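Local coordinates for probable sugar kinase (PDB 3KZH), which probably phosphorylates a sugar or related substrate, as a pfkB-family carbohydrate kinase of the ribokinase clan, and binds beta-D-glucopyranose in this crystal, at residues A[52-57]-A[79-84]; A[233-238]-A[271-276]; A[247-252]-A[286-291]. All coordinates share one frame; numbering follows the deposited sequence.

Contact 1: residues A[52-57]-A[79-84]; sequences MARVGV and KKIGYH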
loop_
_atom_site.group_PDB
_atom_site.type_symbol
_atom_site.label_atom_id
_atom_site.label_comp_id
_atom_site.label_asym_id
_atom_site.label_seq_id
_atom_site.Cartn_x
_atom_site.Cartn_y
_atom_site.Cartn_z
HETATM N N MSE A 52 -21.051 6.069 -5.060
HETATM C CA MSE A 52 -21.725 7.346 -5.342
HETATM C C MSE A 52 -21.006 8.145 -6.436
HETATM O O MSE A 52 -21.626 8.614 -7.391
HETATM C CB MSE A 52 -21.808 8.205 -4.068
HETATM C CG MSE A 52 -23.079 8.043 -3.269
HETATM SE SE MSE A 52 -23.250 9.258 -1.788
HETATM C CE MSE A 52 -24.732 8.352 -0.863
ATOM N N ALA A 53 -19.693 8.288 -6.282
ATOM C CA ALA A 53 -18.837 9.005 -7.227
ATOM C C ALA A 53 -18.808 8.264 -8.569
ATOM O O ALA A 53 -18.779 8.894 -9.635
ATOM C CB ALA A 53 -17.438 9.131 -6.655
ATOM N N ARG A 54 -18.898 6.931 -8.499
ATOM C CA ARG A 54 -18.911 6.066 -9.682
ATOM C C ARG A 54 -20.138 6.269 -10.567
ATOM O O ARG A 54 -20.048 6.126 -11.776
ATOM C CB ARG A 54 -18.796 4.587 -9.285
ATOM C CG ARG A 54 -17.352 4.112 -9.149
ATOM C CD ARG A 54 -17.249 2.676 -8.661
ATOM N NE ARG A 54 -15.875 2.177 -8.733
ATOM C CZ ARG A 54 -15.343 1.569 -9.796
ATOM N NH1 ARG A 54 -16.064 1.370 -10.888
ATOM N NH2 ARG A 54 -14.077 1.196 -9.783
ATOM N N VAL A 55 -21.272 6.626 -9.961
ATOM C CA VAL A 55 -22.502 6.854 -10.708
ATOM C C VAL A 55 -22.763 8.332 -11.002
ATOM O O VAL A 55 -23.836 8.704 -11.481
ATOM C CB VAL A 55 -23.729 6.159 -10.065
ATOM C CG1 VAL A 55 -23.534 4.651 -10.060
ATOM C CG2 VAL A 55 -23.985 6.678 -8.664
ATOM N N GLY A 56 -21.766 9.164 -10.693
ATOM C CA GLY A 56 -21.844 10.588 -10.964
ATOM C C GLY A 56 -22.296 11.561 -9.898
ATOM O O GLY A 56 -22.466 12.735 -10.208
ATOM N N VAL A 57 -22.487 11.109 -8.660
ATOM C CA VAL A 57 -22.902 12.012 -7.581
ATOM C C VAL A 57 -21.688 12.822 -7.145
ATOM O O VAL A 57 -20.588 12.285 -7.044
ATOM C CB VAL A 57 -23.456 11.254 -6.319
ATOM C CG1 VAL A 57 -24.045 12.221 -5.295
ATOM C CG2 VAL A 57 -24.475 10.219 -6.712
ATOM N N LYS A 79 -9.065 10.583 -6.020
ATOM C CA LYS A 79 -8.877 11.529 -7.128
ATOM C C LYS A 79 -9.135 10.833 -8.465
ATOM O O LYS A 79 -9.586 11.467 -9.416
ATOM C CB LYS A 79 -7.468 12.131 -7.116
ATOM C CG LYS A 79 -7.179 13.071 -5.951
ATOM C CD LYS A 79 -5.706 13.420 -5.931
ATOM C CE LYS A 79 -5.368 14.412 -4.847
ATOM N NZ LYS A 79 -3.886 14.586 -4.716
ATOM N N LYS A 80 -8.878 9.525 -8.513
ATOM C CA LYS A 80 -9.098 8.716 -9.712
ATOM C C LYS A 80 -10.601 8.483 -9.937
ATOM O O LYS A 80 -11.095 8.667 -11.055
ATOM C CB LYS A 80 -8.359 7.378 -9.587
ATOM C CG LYS A 80 -8.520 6.426 -10.769
ATOM C CD LYS A 80 -8.051 5.023 -10.418
ATOM C CE LYS A 80 -8.475 4.039 -11.494
ATOM N NZ LYS A 80 -8.148 2.626 -11.166
ATOM N N ILE A 81 -11.314 8.108 -8.868
ATOM C CA ILE A 81 -12.755 7.843 -8.928
ATOM C C ILE A 81 -13.585 9.132 -8.881
ATOM O O ILE A 81 -14.523 9.304 -9.667
ATOM C CB ILE A 81 -13.208 6.840 -7.816
ATOM C CG1 ILE A 81 -12.452 5.502 -7.934
ATOM C CG2 ILE A 81 -14.726 6.601 -7.867
ATOM C CD1 ILE A 81 -12.578 4.761 -9.297
ATOM N N GLY A 82 -13.249 10.029 -7.965
ATOM C CA GLY A 82 -13.995 11.272 -7.892
ATOM C C GLY A 82 -14.718 11.592 -6.607
ATOM O O GLY A 82 -15.633 12.414 -6.634
ATOM N N TYR A 83 -14.384 10.905 -5.514
ATOM C CA TYR A 83 -15.000 11.211 -4.222
ATOM C C TYR A 83 -14.008 12.116 -3.487
ATOM O O TYR A 83 -12.881 11.722 -3.182
ATOM C CB TYR A 83 -15.450 9.952 -3.436
ATOM C CG TYR A 83 -14.435 8.851 -3.171
ATOM C CD1 TYR A 83 -13.859 8.702 -1.899
ATOM C CD2 TYR A 83 -14.085 7.918 -4.170
ATOM C CE1 TYR A 83 -12.949 7.652 -1.614
ATOM C CE2 TYR A 83 -13.170 6.850 -3.895
ATOM C CZ TYR A 83 -12.605 6.738 -2.609
ATOM O OH TYR A 83 -11.654 5.774 -2.339
ATOM N N HIS A 84 -14.412 13.378 -3.345
ATOM C CA HIS A 84 -13.609 14.445 -2.740
ATOM C C HIS A 84 -13.398 14.335 -1.238
ATOM O O HIS A 84 -14.316 14.495 -0.440
ATOM C CB HIS A 84 -14.202 15.790 -3.144
ATOM C CG HIS A 84 -14.496 15.884 -4.612
ATOM N ND1 HIS A 84 -13.499 15.911 -5.569
ATOM C CD2 HIS A 84 -15.667 15.874 -5.290
ATOM C CE1 HIS A 84 -14.049 15.908 -6.770
ATOM N NE2 HIS A 84 -15.360 15.887 -6.631
HETATM O O HOH W 1 -17.838 13.456 -6.742
#

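Contact 2: residues A[233-238]-A[271-276]; sequences YNDGVS and MPIEDI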
loop_
_atom_site.group_PDB
_atom_site.type_symbol
_atom_site.label_atom_id
_atom_site.label_comp_id
_atom_site.label_asym_id
_atom_site.label_seq_id
_atom_site.Cartn_x
_atom_site.Cartn_y
_atom_site.Cartn_z
ATOM N N TYR A 233 -40.361 -0.332 1.082
ATOM C CA TYR A 233 -40.224 1.116 1.249
ATOM C C TYR A 233 -41.480 1.783 1.797
ATOM O O TYR A 233 -42.592 1.284 1.584
ATOM C CB TYR A 233 -39.831 1.788 -0.078
ATOM C CG TYR A 233 -40.835 1.659 -1.220
ATOM C CD1 TYR A 233 -41.872 2.607 -1.399
ATOM C CD2 TYR A 233 -40.740 0.612 -2.142
ATOM C CE1 TYR A 233 -42.793 2.504 -2.466
ATOM C CE2 TYR A 233 -41.656 0.505 -3.225
ATOM C CZ TYR A 233 -42.682 1.452 -3.368
ATOM O OH TYR A 233 -43.640 1.302 -4.353
ATOM N N ASN A 234 -41.299 2.971 2.382
ATOM C CA ASN A 234 -42.405 3.775 2.918
ATOM C C ASN A 234 -41.941 5.211 3.151
ATOM O O ASN A 234 -40.962 5.436 3.855
ATOM C CB ASN A 234 -42.939 3.176 4.231
ATOM C CG ASN A 234 -44.350 3.680 4.613
ATOM O OD1 ASN A 234 -44.947 4.521 3.946
ATOM N ND2 ASN A 234 -44.863 3.164 5.716
ATOM N N ASP A 235 -42.638 6.172 2.545
ATOM C CA ASP A 235 -42.317 7.590 2.730
ATOM C C ASP A 235 -43.490 8.403 3.303
ATOM O O ASP A 235 -43.432 9.638 3.380
ATOM C CB ASP A 235 -41.772 8.227 1.433
ATOM C CG ASP A 235 -42.768 8.213 0.274
ATOM O OD1 ASP A 235 -43.971 8.423 0.493
ATOM O OD2 ASP A 235 -42.342 8.018 -0.882
ATOM N N GLY A 236 -44.561 7.700 3.664
ATOM C CA GLY A 236 -45.746 8.344 4.204
ATOM C C GLY A 236 -46.839 8.487 3.171
ATOM O O GLY A 236 -48.018 8.460 3.512
ATOM N N VAL A 237 -46.442 8.660 1.910
ATOM C CA VAL A 237 -47.363 8.806 0.781
ATOM C C VAL A 237 -47.396 7.494 -0.015
ATOM O O VAL A 237 -48.467 6.949 -0.290
ATOM C CB VAL A 237 -46.923 9.980 -0.147
ATOM C CG1 VAL A 237 -47.808 10.066 -1.394
ATOM C CG2 VAL A 237 -46.962 11.294 0.619
ATOM N N SER A 238 -46.211 7.017 -0.392
ATOM C CA SER A 238 -46.067 5.783 -1.147
ATOM C C SER A 238 -45.458 4.684 -0.297
ATOM O O SER A 238 -44.562 4.934 0.509
ATOM C CB SER A 238 -45.220 6.015 -2.397
ATOM O OG SER A 238 -45.926 6.755 -3.368
HETATM N N MSE A 271 -35.810 11.932 -8.203
HETATM C CA MSE A 271 -36.587 10.833 -8.784
HETATM C C MSE A 271 -37.701 10.307 -7.869
HETATM O O MSE A 271 -37.610 10.455 -6.652
HETATM C CB MSE A 271 -35.649 9.647 -9.103
HETATM C CG MSE A 271 -34.774 9.781 -10.367
HETATM SE SE MSE A 271 -33.188 8.641 -10.303
HETATM C CE MSE A 271 -34.021 6.932 -10.172
ATOM N N PRO A 272 -38.812 9.766 -8.446
ATOM C CA PRO A 272 -39.894 9.221 -7.609
ATOM C C PRO A 272 -39.380 7.973 -6.871
ATOM O O PRO A 272 -38.467 7.299 -7.366
ATOM C CB PRO A 272 -40.997 8.891 -8.625
ATOM C CG PRO A 272 -40.293 8.808 -9.928
ATOM C CD PRO A 272 -39.276 9.889 -9.844
ATOM N N ILE A 273 -39.944 7.690 -5.695
ATOM C CA ILE A 273 -39.504 6.576 -4.845
ATOM C C ILE A 273 -39.388 5.175 -5.475
ATOM O O ILE A 273 -38.422 4.470 -5.199
ATOM C CB ILE A 273 -40.256 6.562 -3.464
ATOM C CG1 ILE A 273 -39.503 5.694 -2.449
ATOM C CG2 ILE A 273 -41.690 6.094 -3.626
ATOM C CD1 ILE A 273 -39.733 6.049 -1.008
ATOM N N GLU A 274 -40.297 4.830 -6.385
ATOM C CA GLU A 274 -40.274 3.526 -7.060
ATOM C C GLU A 274 -39.025 3.378 -7.935
ATOM O O GLU A 274 -38.407 2.306 -7.970
ATOM C CB GLU A 274 -41.544 3.326 -7.900
ATOM C CG GLU A 274 -42.835 3.295 -7.078
ATOM C CD GLU A 274 -44.090 3.381 -7.932
ATOM O OE1 GLU A 274 -44.459 4.502 -8.347
ATOM O OE2 GLU A 274 -44.715 2.329 -8.182
ATOM N N ASP A 275 -38.612 4.487 -8.559
ATOM C CA ASP A 275 -37.430 4.510 -9.414
ATOM C C ASP A 275 -36.114 4.567 -8.624
ATOM O O ASP A 275 -35.097 4.062 -9.101
ATOM C CB ASP A 275 -37.525 5.641 -10.456
ATOM C CG ASP A 275 -38.631 5.407 -11.490
ATOM O OD1 ASP A 275 -38.703 4.304 -12.073
ATOM O OD2 ASP A 275 -39.436 6.337 -11.716
ATOM N N ILE A 276 -36.137 5.172 -7.431
ATOM C CA ILE A 276 -34.957 5.262 -6.540
ATOM C C ILE A 276 -34.648 3.849 -6.028
ATOM O O ILE A 276 -33.492 3.415 -6.036
ATOM C CB ILE A 276 -35.214 6.187 -5.299
ATOM C CG1 ILE A 276 -35.469 7.628 -5.735
ATOM C CG2 ILE A 276 -34.033 6.138 -4.319
ATOM C CD1 ILE A 276 -35.837 8.576 -4.592
#

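Contact 3: residues A[247-252]-A[286-291]; sequences VDVKNV and ITISHE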
loop_
_atom_site.group_PDB
_atom_site.type_symbol
_atom_site.label_atom_id
_atom_site.label_comp_id
_atom_site.label_asym_id
_atom_site.label_seq_id
_atom_site.Cartn_x
_atom_site.Cartn_y
_atom_site.Cartn_z
ATOM N N VAL A 247 -31.556 -12.821 -9.854
ATOM C CA VAL A 247 -30.381 -12.343 -9.113
ATOM C C VAL A 247 -29.637 -13.503 -8.437
ATOM O O VAL A 247 -30.154 -14.135 -7.506
ATOM C CB VAL A 247 -30.744 -11.253 -8.042
ATOM C CG1 VAL A 247 -29.487 -10.705 -7.375
ATOM C CG2 VAL A 247 -31.498 -10.106 -8.677
ATOM N N ASP A 248 -28.428 -13.776 -8.929
ATOM C CA ASP A 248 -27.565 -14.827 -8.380
ATOM C C ASP A 248 -26.461 -14.136 -7.585
ATOM O O ASP A 248 -25.772 -13.247 -8.105
ATOM C CB ASP A 248 -26.946 -15.693 -9.496
ATOM C CG ASP A 248 -27.989 -16.458 -10.312
ATOM O OD1 ASP A 248 -29.022 -16.884 -9.742
ATOM O OD2 ASP A 248 -27.767 -16.639 -11.532
ATOM N N VAL A 249 -26.317 -14.520 -6.318
ATOM C CA VAL A 249 -25.305 -13.906 -5.464
ATOM C C VAL A 249 -24.017 -14.715 -5.341
ATOM O O VAL A 249 -24.045 -15.948 -5.316
ATOM C CB VAL A 249 -25.877 -13.508 -4.046
ATOM C CG1 VAL A 249 -27.294 -12.999 -4.173
ATOM C CG2 VAL A 249 -25.822 -14.633 -3.046
ATOM N N LYS A 250 -22.895 -13.998 -5.345
ATOM C CA LYS A 250 -21.567 -14.587 -5.191
ATOM C C LYS A 250 -21.047 -14.179 -3.814
ATOM O O LYS A 250 -20.663 -15.032 -3.016
ATOM C CB LYS A 250 -20.613 -14.113 -6.293
ATOM C CG LYS A 250 -20.869 -14.741 -7.654
ATOM C CD LYS A 250 -19.767 -14.400 -8.645
ATOM C CE LYS A 250 -20.041 -15.013 -10.018
ATOM N NZ LYS A 250 -19.015 -14.664 -11.043
ATOM N N ASN A 251 -21.083 -12.872 -3.548
ATOM C CA ASN A 251 -20.650 -12.280 -2.284
ATOM C C ASN A 251 -21.585 -11.124 -1.930
ATOM O O ASN A 251 -21.806 -10.225 -2.741
ATOM C CB ASN A 251 -19.195 -11.796 -2.379
ATOM C CG ASN A 251 -18.714 -11.107 -1.105
ATOM O OD1 ASN A 251 -18.883 -11.627 -0.004
ATOM N ND2 ASN A 251 -18.139 -9.912 -1.254
ATOM N N VAL A 252 -22.081 -11.145 -0.693
ATOM C CA VAL A 252 -23.015 -10.141 -0.170
ATOM C C VAL A 252 -22.346 -8.883 0.406
ATOM O O VAL A 252 -22.945 -7.808 0.387
ATOM C CB VAL A 252 -23.974 -10.776 0.890
ATOM C CG1 VAL A 252 -25.152 -9.854 1.199
ATOM C CG2 VAL A 252 -24.514 -12.101 0.384
ATOM N N ILE A 286 -25.586 -5.558 -8.814
ATOM C CA ILE A 286 -24.307 -5.589 -9.538
ATOM C C ILE A 286 -23.164 -5.956 -8.590
ATOM O O ILE A 286 -22.307 -6.775 -8.924
ATOM C CB ILE A 286 -23.997 -4.219 -10.229
ATOM C CG1 ILE A 286 -25.019 -3.930 -11.330
ATOM C CG2 ILE A 286 -22.632 -4.242 -10.893
ATOM C CD1 ILE A 286 -24.940 -2.535 -11.922
ATOM N N THR A 287 -23.195 -5.371 -7.397
ATOM C CA THR A 287 -22.180 -5.608 -6.372
ATOM C C THR A 287 -22.294 -7.019 -5.783
ATOM O O THR A 287 -21.282 -7.641 -5.450
ATOM C CB THR A 287 -22.281 -4.532 -5.270
ATOM O OG1 THR A 287 -22.177 -3.242 -5.874
ATOM C CG2 THR A 287 -21.173 -4.651 -4.274
ATOM N N ILE A 288 -23.524 -7.528 -5.723
ATOM C CA ILE A 288 -23.812 -8.862 -5.198
ATOM C C ILE A 288 -23.375 -9.985 -6.160
ATOM O O ILE A 288 -23.063 -11.089 -5.718
ATOM C CB ILE A 288 -25.328 -8.961 -4.775
ATOM C CG1 ILE A 288 -25.447 -9.509 -3.356
ATOM C CG2 ILE A 288 -26.172 -9.753 -5.774
ATOM C CD1 ILE A 288 -26.819 -9.301 -2.730
ATOM N N SER A 289 -23.312 -9.664 -7.456
ATOM C CA SER A 289 -22.921 -10.609 -8.505
ATOM C C SER A 289 -21.411 -10.710 -8.735
ATOM O O SER A 289 -20.971 -11.447 -9.618
ATOM C CB SER A 289 -23.604 -10.244 -9.828
ATOM O OG SER A 289 -22.952 -9.154 -10.472
ATOM N N HIS A 290 -20.638 -9.925 -7.984
ATOM C CA HIS A 290 -19.178 -9.910 -8.089
ATOM C C HIS A 290 -18.582 -10.371 -6.761
ATOM O O HIS A 290 -19.192 -10.182 -5.709
ATOM C CB HIS A 290 -18.684 -8.492 -8.426
ATOM C CG HIS A 290 -17.336 -8.455 -9.080
ATOM N ND1 HIS A 290 -16.159 -8.482 -8.364
ATOM C CD2 HIS A 290 -16.981 -8.411 -10.386
ATOM C CE1 HIS A 290 -15.137 -8.460 -9.202
ATOM N NE2 HIS A 290 -15.609 -8.415 -10.434
ATOM N N GLU A 291 -17.394 -10.974 -6.826
ATOM C CA GLU A 291 -16.681 -11.465 -5.641
ATOM C C GLU A 291 -16.131 -10.333 -4.781
ATOM O O GLU A 291 -16.009 -10.471 -3.559
ATOM C CB GLU A 291 -15.535 -12.405 -6.041
ATOM C CG GLU A 291 -15.948 -13.835 -6.407
ATOM C CD GLU A 291 -16.422 -14.681 -5.214
ATOM O OE1 GLU A 291 -15.900 -14.510 -4.085
ATOM O OE2 GLU A 291 -17.317 -15.535 -5.420
HETATM O O HOH W 2 -16.856 -15.763 -8.780
HETATM O O HOH W 3 -19.492 -8.529 -3.901
#

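Contact 1: residues A[52-57]-A[79-84]
Ala53 and Tyr83 meet where two helices of the ribokinase-like fold end, and a Schellman motif closes the first of them. Gly56, with positive phi, is its C-prime residue: Val57 N bonds to Met52 O and Gly56 N to Ala53 O. The tight side is built round one methyl. Ala53 CB lies 3.7 Å from Gly82 C, in the turn where helix 69-81 gives way to strand 83-84, and 3.9 Å from Tyr83 CB, at the edge of the phenol ring. Ile81 adds its CG2, 3.9 Å from Ala53 CB; with that branch anti to the backbone N, it reaches both Ala53 and Arg54 and also sits at the edge of the Tyr83 ring, in its plane. No hydrogen bond passes directly between the segments. The looser side is the arm of Arg54, extended from CG to NE, which passes aslant over Ile81, CG 3.8 Å from Ile81 CG2. Its polar end is held elsewhere: NE forms a salt bridge with Glu50, and NH1 bonds to the carbonyl oxygens of Pro296 and Met298. Farther out, Arg54 NH2 stands 3.9 Å from Ile81 CD1, the methyl lying obliquely to the guanidinium.

Contact 2: residues A[233-238]-A[271-276]
Asp235 OD1 is gripped by two backbone amides of its own turn while the other carboxylate oxygen presses against Ile273. Ser238 N reaches OD1 at 2.8 Å along a nearly straight bond (173°), from above the carboxylate plane. Val237 N reaches the same oxygen at 2.9 Å, more bent, and meets it almost end-on to the C-O bond. An Asx turn and an Asx motif thus share one acceptor, and the pair of bonds fixes the rotation of the carboxylate. A second Asx turn precedes them: Asn234 OD1 accepts from Gly236 N, which sits above the carbonyl plane, while Asn234 ND2 is held by Ser211.

With OD1 tied to the turn, Asp235 OD2 faces the aliphatic branches of Ile273, 3.3 Å from CD1 and 3.4 Å from CG2, the two side chains coming from opposite directions. A chi1 of -163° turns both branches of Ile273 toward the turn, so that they share this oxygen. CG2 alone goes on to Ser238 CB, at 3.7 Å, and it meets Tyr233 CE1 at 3.9 Å; CD1 lies against Asp235 CB. The Tyr233 ring crosses Ile273 aslant, and its hydroxyl end reaches Glu274, OH 3.5 Å from CG. Ring and Glu274 carboxylate planes stand 43° apart. Contact here is through the methylene, since Tyr233 OH and Glu274 OE2 are 4.1 Å apart.

Phe223 of strand 221-225 touches both Tyr233 and Ile273, continuing this apolar patch over the sheet. The turn joins strands 231-234 and 239-244 as a beta-hairpin, with Asp235 N bonded to Ser238 O, and it packs against the first turn of helix 273-288, the alpha-on-beta layering of the ribokinase-like alpha/beta/alpha fold.

Contact 3: residues A[247-252]-A[286-291]
The loop 247-252 runs past the end of helix 273-288 and fastens to its last carbonyl: Lys250 N donates to Ile288 O at 2.9 Å, almost perfectly straight (178°) and close to the line of the carbonyl bond, and Asn251 N adds a weak bond to the same oxygen. A CA-H...O contact runs the other way, from Ile288 CA to Asn251 O at 3.5 Å.

Beside these bonds Ile288 lies against valines of the loop. Its CG2 is 3.8 Å from both Val247 CG1 and Val249 CG1; the Ile288 side chain crosses that of Val247 at about a right angle and that of Val249 aslant. CD1 adds a more distant touch on Val252 CG1. The loop leads directly into the Gly-Ala-Gly-Asp signature of pfkB kinases at the start of helix 255-268, which includes Gly256 of the glucopyranose pocket; in relatives this signature forms an anion hole for the phosphate being transferred. Thr287, on the helix side, reaches that same helix through its OG1, bonded to Ser258.

Toward solvent, Lys250 stretches its extended chain past the Ser289 carbonyl, CD 3.3 Å from Ser289 O. Its NZ stays 5.9 Å from Glu291 OE2, a gap spanned by one water through two weak bonds. Glu291, bent at chi2, instead brings OE2 beside Lys250 CB. A chi1 of 177° swings the Asn251 amide away from its own N and along the chain leaving the helix, ND2 lying 3.2 Å from Glu291 O. Ser289 OG turns back to donate to Ile286 O, tilted 31° from the carbonyl plane.

In the fold
Contacts 2 and 3 lie toward the two ends of helix 273-288, their centres about 25 Å apart. Contact 1 lies about 22 Å from contact 3 between centres, with nearest atoms about 8 Å apart, and is linked to it through Pro296 and Met298: Arg54 bonds to their carbonyls, His290 packs on Pro296 and Thr287 on Met298. Helix 255-268 lies beside segments of all three contacts, with Tyr265 touching Val55 and Met271. Contacts 1 and 2 also reach the same large sheet. Of contacts 2 and 3, contact 3 is the closer to the bound glucopyranose, with the Val252 side chain about 6 Å from the sugar; the Tyr233 side chain of contact 2 is about 12 Å away.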